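Local coordinates for uncharacterized protein (Thermus thermophilus HB8, PDB 6SCE) that probably cuts DNA as a Type III CRISPR defence nuclease that is switched on by binding cyclic oligoadenylate, at residues G98-R102 / P103-V107; L499-E502 / Y503-S507. One frame throughout, in Å; residues are numbered along the deposited sequence.

Interaction 1: G98-R102 / P103-V107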
loop_
_atom_site.group_PDB
_atom_site.type_symbol
_atom_site.label_atom_id
_atom_site.label_comp_id
_atom_site.label_asym_id
_atom_site.label_seq_id
_atom_site.Cartn_x
_atom_site.Cartn_y
_atom_site.Cartn_z
ATOM N N GLY A 98 -20.461 -15.805 0.155
ATOM C CA GLY A 98 -21.160 -16.905 -0.568
ATOM C C GLY A 98 -21.806 -17.900 0.398
ATOM O O GLY A 98 -22.932 -18.317 0.201
ATOM N N HIS A 99 -21.078 -18.261 1.442
ATOM C CA HIS A 99 -21.483 -19.283 2.382
ATOM C C HIS A 99 -22.531 -18.794 3.382
ATOM O O HIS A 99 -23.475 -19.530 3.704
ATOM C CB HIS A 99 -20.245 -19.787 3.120
ATOM C CG HIS A 99 -20.521 -20.850 4.146
ATOM N ND1 HIS A 99 -20.613 -22.195 3.838
ATOM C CD2 HIS A 99 -20.715 -20.761 5.483
ATOM C CE1 HIS A 99 -20.847 -22.882 4.939
ATOM N NE2 HIS A 99 -20.917 -22.039 5.951
ATOM N N TRP A 100 -22.383 -17.552 3.856
ATOM C CA TRP A 100 -23.141 -17.066 5.005
ATOM C C TRP A 100 -24.429 -16.351 4.656
ATOM O O TRP A 100 -25.154 -15.905 5.552
ATOM C CB TRP A 100 -22.236 -16.234 5.964
ATOM C CG TRP A 100 -21.345 -17.115 6.765
ATOM C CD1 TRP A 100 -20.015 -17.282 6.620
ATOM C CD2 TRP A 100 -21.749 -17.998 7.792
ATOM N NE1 TRP A 100 -19.554 -18.192 7.515
ATOM C CE2 TRP A 100 -20.616 -18.661 8.239
ATOM C CE3 TRP A 100 -22.984 -18.296 8.375
ATOM C CZ2 TRP A 100 -20.653 -19.610 9.252
ATOM C CZ3 TRP A 100 -23.017 -19.250 9.384
ATOM C CH2 TRP A 100 -21.879 -19.885 9.805
ATOM N N ARG A 101 -24.751 -16.268 3.382
ATOM C CA ARG A 101 -26.080 -15.805 2.987
ATOM C C ARG A 101 -27.038 -16.968 3.211
ATOM O O ARG A 101 -27.395 -17.700 2.288
ATOM C CB ARG A 101 -26.090 -15.311 1.548
ATOM C CG ARG A 101 -25.436 -13.937 1.412
ATOM C CD ARG A 101 -25.462 -13.382 -0.016
ATOM N NE ARG A 101 -24.695 -14.219 -0.928
ATOM C CZ ARG A 101 -24.378 -13.877 -2.172
ATOM N NH1 ARG A 101 -24.758 -12.706 -2.662
ATOM N NH2 ARG A 101 -23.675 -14.706 -2.930
ATOM N N ARG A 102 -27.414 -17.153 4.464
ATOM C CA ARG A 102 -28.271 -18.264 4.854
ATOM C C ARG A 102 -29.130 -17.857 6.050
ATOM O O ARG A 102 -28.832 -16.862 6.723
ATOM C CB ARG A 102 -27.416 -19.463 5.236
ATOM C CG ARG A 102 -26.446 -19.196 6.380
ATOM C CD ARG A 102 -25.720 -20.456 6.806
ATOM N NE ARG A 102 -25.028 -21.020 5.664
ATOM C CZ ARG A 102 -24.552 -22.257 5.579
ATOM N NH1 ARG A 102 -24.650 -23.112 6.597
ATOM N NH2 ARG A 102 -23.955 -22.643 4.445
ATOM N N PRO A 103 -30.195 -18.633 6.331
ATOM C CA PRO A 103 -30.995 -18.332 7.508
ATOM C C PRO A 103 -30.179 -18.479 8.769
ATOM O O PRO A 103 -29.262 -19.320 8.859
ATOM C CB PRO A 103 -32.135 -19.383 7.452
ATOM C CG PRO A 103 -32.221 -19.766 6.015
ATOM C CD PRO A 103 -30.800 -19.709 5.514
ATOM N N GLY A 104 -30.505 -17.648 9.744
ATOM C CA GLY A 104 -29.817 -17.657 11.023
ATOM C C GLY A 104 -28.548 -16.792 11.023
ATOM O O GLY A 104 -27.785 -16.822 12.000
ATOM N N ALA A 105 -28.333 -16.013 9.963
ATOM C CA ALA A 105 -27.081 -15.231 9.803
ATOM C C ALA A 105 -27.354 -13.811 9.415
ATOM O O ALA A 105 -28.237 -13.539 8.622
ATOM C CB ALA A 105 -26.175 -15.871 8.772
ATOM N N ARG A 106 -26.630 -12.878 10.024
ATOM C CA ARG A 106 -26.647 -11.489 9.592
ATOM C C ARG A 106 -25.203 -11.230 9.157
ATOM O O ARG A 106 -24.287 -11.512 9.907
ATOM C CB ARG A 106 -27.053 -10.544 10.708
ATOM C CG ARG A 106 -28.555 -10.604 11.064
ATOM C CD ARG A 106 -28.957 -9.639 12.170
ATOM N NE ARG A 106 -30.381 -9.757 12.541
ATOM C CZ ARG A 106 -30.898 -10.705 13.336
ATOM N NH1 ARG A 106 -30.139 -11.654 13.893
ATOM N NH2 ARG A 106 -32.208 -10.717 13.581
ATOM N N VAL A 107 -25.016 -10.699 7.959
ATOM C CA VAL A 107 -23.675 -10.501 7.410
ATOM C C VAL A 107 -23.477 -9.017 7.179
ATOM O O VAL A 107 -24.342 -8.342 6.632
ATOM C CB VAL A 107 -23.504 -11.264 6.088
ATOM C CG1 VAL A 107 -22.085 -11.100 5.544
ATOM C CG2 VAL A 107 -23.821 -12.738 6.299
HETATM O O HOH W 1 -30.608 -14.544 8.116
#
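Trp100 meets Ala105 and Val107 in a local contact where helix 90-100 hands over to strand 105-111, the closing step of a beta-alpha-beta unit in what is probably a Rossmann-like CARF domain. The chain reverses through a type II beta turn from Arg102 to Ala105, with Gly104 at a positive phi (86°) where a CB would crowd the Pro103 carbonyl. The bond that closes the turn is weak, Ala105 N to Arg102 O at 3.4 Å, and water 1 reinforces it by donating to Arg102 O and Ala105 O (2.6 Å). Trp125 NE1 also hydrogen-bonds to Arg102 O. Inside the bend, Trp100 CE3 lies obliquely against Ala105 CB at 4.0 Å, while Val107 CG2 comes up to Trp100 O at 3.5 Å. Arg102 doubles back, its chain bent at chi3 (57°), and NE donates to His99 O at 2.9 Å; NH2, 3.2 Å above the His99 ring plane near its rim, adds a weak bond to the same oxygen. A leucine in place of Arg102 would probably leave His99 O without these two donors and the His99 ring without the guanidinium over its face. A turn with a weak closing bond is thus backed by water, indole and guanidinium.

Interaction 2: L499-E502 / Y503-S507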
loop_
_atom_site.group_PDB
_atom_site.type_symbol
_atom_site.label_atom_id
_atom_site.label_comp_id
_atom_site.label_asym_id
_atom_site.label_seq_id
_atom_site.Cartn_x
_atom_site.Cartn_y
_atom_site.Cartn_z
ATOM N N LEU A 499 29.024 4.804 -10.777
ATOM C CA LEU A 499 28.688 4.016 -11.972
ATOM C C LEU A 499 29.282 2.593 -12.026
ATOM O O LEU A 499 28.596 1.647 -12.462
ATOM C CB LEU A 499 29.018 4.800 -13.257
ATOM C CG LEU A 499 28.555 4.151 -14.570
ATOM C CD1 LEU A 499 27.071 3.790 -14.527
ATOM C CD2 LEU A 499 28.839 5.038 -15.772
ATOM N N PRO A 500 30.544 2.424 -11.588
ATOM C CA PRO A 500 31.094 1.069 -11.567
ATOM C C PRO A 500 30.307 0.084 -10.675
ATOM O O PRO A 500 30.010 -1.036 -11.106
ATOM C CB PRO A 500 32.521 1.280 -11.032
ATOM C CG PRO A 500 32.869 2.670 -11.456
ATOM C CD PRO A 500 31.583 3.446 -11.360
ATOM N N LEU A 501 29.998 0.487 -9.450
ATOM C CA LEU A 501 29.211 -0.363 -8.549
ATOM C C LEU A 501 27.790 -0.595 -9.113
ATOM O O LEU A 501 27.292 -1.722 -9.092
ATOM C CB LEU A 501 29.138 0.246 -7.164
ATOM C CG LEU A 501 28.378 -0.582 -6.123
ATOM C CD1 LEU A 501 28.963 -1.977 -5.958
ATOM C CD2 LEU A 501 28.383 0.146 -4.794
ATOM N N GLU A 502 27.171 0.468 -9.628
ATOM C CA GLU A 502 25.826 0.384 -10.233
ATOM C C GLU A 502 25.776 -0.557 -11.414
ATOM O O GLU A 502 24.818 -1.311 -11.561
ATOM C CB GLU A 502 25.339 1.755 -10.701
ATOM C CG GLU A 502 25.059 2.734 -9.585
ATOM C CD GLU A 502 24.805 4.128 -10.091
ATOM O OE1 GLU A 502 24.691 4.310 -11.330
ATOM O OE2 GLU A 502 24.694 5.035 -9.238
ATOM N N TYR A 503 26.791 -0.512 -12.278
ATOM C CA TYR A 503 26.828 -1.408 -13.431
ATOM C C TYR A 503 27.072 -2.854 -13.035
ATOM O O TYR A 503 26.472 -3.769 -13.606
ATOM C CB TYR A 503 27.879 -0.980 -14.451
ATOM C CG TYR A 503 27.831 -1.847 -15.674
ATOM C CD1 TYR A 503 26.756 -1.775 -16.546
ATOM C CD2 TYR A 503 28.840 -2.771 -15.947
ATOM C CE1 TYR A 503 26.689 -2.576 -17.668
ATOM C CE2 TYR A 503 28.780 -3.585 -17.068
ATOM C CZ TYR A 503 27.698 -3.484 -17.929
ATOM O OH TYR A 503 27.612 -4.279 -19.053
ATOM N N ALA A 504 27.957 -3.063 -12.065
ATOM C CA ALA A 504 28.200 -4.407 -11.526
ATOM C C ALA A 504 26.949 -4.978 -10.871
ATOM O O ALA A 504 26.634 -6.155 -11.030
ATOM C CB ALA A 504 29.324 -4.371 -10.502
ATOM N N VAL A 505 26.265 -4.157 -10.088
ATOM C CA VAL A 505 25.082 -4.646 -9.395
ATOM C C VAL A 505 24.021 -5.015 -10.433
ATOM O O VAL A 505 23.491 -6.116 -10.394
ATOM C CB VAL A 505 24.572 -3.649 -8.344
ATOM C CG1 VAL A 505 23.178 -4.044 -7.833
ATOM C CG2 VAL A 505 25.550 -3.605 -7.172
ATOM N N TYR A 506 23.753 -4.107 -11.371
ATOM C CA TYR A 506 22.822 -4.372 -12.459
ATOM C C TYR A 506 23.158 -5.625 -13.263
ATOM O O TYR A 506 22.257 -6.391 -13.650
ATOM C CB TYR A 506 22.746 -3.184 -13.401
ATOM C CG TYR A 506 22.226 -3.526 -14.782
ATOM C CD1 TYR A 506 20.860 -3.645 -15.028
ATOM C CD2 TYR A 506 23.103 -3.747 -15.844
ATOM C CE1 TYR A 506 20.385 -3.958 -16.293
ATOM C CE2 TYR A 506 22.637 -4.045 -17.110
ATOM C CZ TYR A 506 21.280 -4.163 -17.327
ATOM O OH TYR A 506 20.826 -4.477 -18.583
ATOM N N SER A 507 24.445 -5.842 -13.525
ATOM C CA SER A 507 24.849 -6.983 -14.344
ATOM C C SER A 507 24.557 -8.280 -13.636
ATOM O O SER A 507 24.000 -9.193 -14.229
ATOM C CB SER A 507 26.341 -6.904 -14.733
ATOM O OG SER A 507 26.579 -5.797 -15.600
#
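Leu501 and Val505 stand one turn apart on an alpha-helix, helix 499-513, in a domain whose helix-and-sheet order is consistent with a restriction-endonuclease-like nuclease fold. The tight part is the run of i to i+4 helical hydrogen bonds and the apolar pair beside it. Val505 N donates to Leu501 O at 2.8 Å, and Tyr506 N to Glu502 O with an N-H...O angle of 167°. Leu501, its CG anti to the backbone N (chi1 -178°), sends CD1 along the helix to within 4.0 Å of Val505 CG2, the two side chains crossing at a slant. That same CG2 presses on Leu501 O at 3.2 Å, and both residues pack on strand 551-558 through Cys557. The looser side belongs to partly exposed Glu502: within this helical segment its side chain touches through CB alone, at Tyr503 N, though outside it meets Met522, Tyr440 and Cys557. Its OE2 lies close to Asp543 OD1, the carboxylate of a second acid. On the buried side Tyr503 meets Trp480 edge-to-face and hydrogen-bonds through OH to Arg444 O. Its backbone oxygen is gripped twice, with Ser507 N (2.9 Å) and Ser507 OG (2.8 Å) reaching Tyr503 O from opposite faces of the carbonyl plane.

How the interactions relate
Interactions 1 and 2 illustrate how local contacts of different kinds occur in distant domains of one chain. Their centres are 57 Å apart and their nearest atoms about 46 Å, on opposite sides of the chain's centre, so neither touches the other. The bound nucleic acid, probably the cyclic oligoadenylate activator, lies about 13 Å from the nearest atom of interaction 1 and about 22 Å from that of interaction 2. Residues 98-107 belong to the probable sensing part, whereas helix 499-513 belongs to the probable nuclease part. Along the chain they stand in series, interaction 1 closing before interaction 2 opens, and interaction 1 is the nearer to the nucleic acid.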